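YcgJ protein (Bacillus subtilis, PDB 1XXL) is probably an S-adenosylmethionine-dependent methyltransferase, whose physiological substrate is not established. Local coordinates at residues A[195-198]-A[199-203]. Sequence-based numbering, arbitrary orientation.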
# COMPACT_ATOMS: atom_id res chain seq x y z
N LYS A 195 -17.98 -5.32 -17.49
CA LYS A 195 -19.23 -4.62 -17.78
C LYS A 195 -19.77 -3.97 -16.50
O LYS A 195 -20.30 -2.87 -16.55
CB LYS A 195 -20.32 -5.52 -18.41
CG LYS A 195 -20.08 -5.99 -19.87
CD LYS A 195 -20.26 -4.89 -20.98
CE LYS A 195 -20.60 -5.51 -22.37
NZ LYS A 195 -20.84 -4.49 -23.47
N GLN A 196 -19.63 -4.66 -15.36
CA GLN A 196 -20.04 -4.09 -14.06
C GLN A 196 -19.22 -2.84 -13.69
O GLN A 196 -19.75 -1.86 -13.19
CB GLN A 196 -19.92 -5.12 -12.93
CG GLN A 196 -20.84 -6.33 -13.06
CD GLN A 196 -20.59 -7.38 -11.94
OE1 GLN A 196 -20.62 -7.05 -10.74
NE2 GLN A 196 -20.34 -8.63 -12.35
N ILE A 197 -17.92 -2.90 -13.94
CA ILE A 197 -17.03 -1.72 -13.74
C ILE A 197 -17.48 -0.55 -14.61
O ILE A 197 -17.58 0.57 -14.13
CB ILE A 197 -15.56 -2.06 -14.04
CG1 ILE A 197 -15.01 -2.95 -12.92
CG2 ILE A 197 -14.73 -0.79 -14.12
CD1 ILE A 197 -13.79 -3.66 -13.23
N ILE A 198 -17.78 -0.82 -15.88
CA ILE A 198 -18.17 0.23 -16.81
C ILE A 198 -19.46 0.89 -16.34
O ILE A 198 -19.55 2.11 -16.31
CB ILE A 198 -18.27 -0.30 -18.27
CG1 ILE A 198 -16.88 -0.72 -18.78
CG2 ILE A 198 -18.89 0.75 -19.16
CD1 ILE A 198 -16.89 -1.57 -20.09
N THR A 199 -20.44 0.08 -15.95
CA THR A 199 -21.71 0.60 -15.39
C THR A 199 -21.48 1.46 -14.13
O THR A 199 -22.07 2.52 -13.98
CB THR A 199 -22.69 -0.56 -15.03
OG1 THR A 199 -23.00 -1.31 -16.20
CG2 THR A 199 -23.99 -0.06 -14.44
N HIS A 200 -20.61 0.99 -13.25
CA HIS A 200 -20.27 1.70 -12.01
C HIS A 200 -19.71 3.09 -12.30
O HIS A 200 -20.14 4.08 -11.72
CB HIS A 200 -19.24 0.86 -11.23
CG HIS A 200 -18.99 1.33 -9.83
ND1 HIS A 200 -19.99 1.46 -8.89
CD2 HIS A 200 -17.83 1.66 -9.21
CE1 HIS A 200 -19.46 1.87 -7.75
NE2 HIS A 200 -18.15 1.99 -7.91
N LEU A 201 -18.76 3.15 -13.24
CA LEU A 201 -18.14 4.43 -13.65
C LEU A 201 -19.11 5.34 -14.38
O LEU A 201 -19.13 6.54 -14.15
CB LEU A 201 -16.88 4.16 -14.51
CG LEU A 201 -15.67 3.54 -13.77
CD1 LEU A 201 -14.59 2.99 -14.73
CD2 LEU A 201 -15.05 4.53 -12.79
N ASN A 202 -19.92 4.77 -15.27
CA ASN A 202 -20.89 5.54 -16.04
C ASN A 202 -22.04 6.09 -15.22
O ASN A 202 -22.61 7.10 -15.58
CB ASN A 202 -21.46 4.69 -17.19
CG ASN A 202 -20.60 4.76 -18.42
OD1 ASN A 202 -19.71 3.93 -18.61
ND2 ASN A 202 -20.83 5.78 -19.23
N HIS A 203 -22.39 5.41 -14.13
CA HIS A 203 -23.46 5.87 -13.25
C HIS A 203 -22.96 6.61 -12.00
O HIS A 203 -23.73 6.88 -11.09
CB HIS A 203 -24.33 4.66 -12.86
CG HIS A 203 -25.10 4.10 -14.01
ND1 HIS A 203 -24.50 3.55 -15.12
CD2 HIS A 203 -26.44 4.00 -14.21
CE1 HIS A 203 -25.43 3.15 -15.97
NE2 HIS A 203 -26.61 3.40 -15.44
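The last turns of helix 191-202 bring Ile197 against Leu201 and join 195-198 to 199-203 by the backbone bonds of the helix. This is a local contact within one alpha helix. Four consecutive i to i+4 bonds run along it. Thr199 N reaches Lys195 O at 3.0 Å and His200 N reaches Gln196 O at 3.0 Å. Leu201 N donates to Ile197 O, with an N-H...O angle of 165°. Asn202 N donates to Ile198 O at 2.9 Å.

The side chains of Ile197 and Leu201 run alongside each other in the same direction, one turn apart. Ile197 CG2 meets Leu201 CD1 at 3.8 Å. With chi1 of Ile197 at -72°, CG1 lies beside the backbone N, and the CG2 methyl is left opposite N, on the carbonyl side, facing the next turn. Both side chains are buried. Ile197 packs on Leu140 and Leu143 of helix 131-144, and both touch Tyr180 of helix 180-187. Helix 191-202 lies against these two helices, and Leu201 also touches Pro222 of strand 222-236. The contact is away from the S-adenosylmethionine site of the Rossmann-like methyltransferase domain.

On the more open side, Thr199 OG1 folds back to 3.1 Å from Lys195 O, the carbonyl that also accepts Thr199 N. OG1 lies beside its own backbone N (chi1 -61°), and this brings it back over the preceding turn. His200 turns to another face of the helix. Its CB rests 3.4 Å from Ile197 O, while its ring stacks on Phe136 and NE2 is hydrogen-bonded to Phe136 O. The helix ends at Asn202. His203 leaves helical geometry, yet its backbone N still bonds to Thr199 O, and its ND1 adds a weak bond of 2.9 Å to Thr199 O.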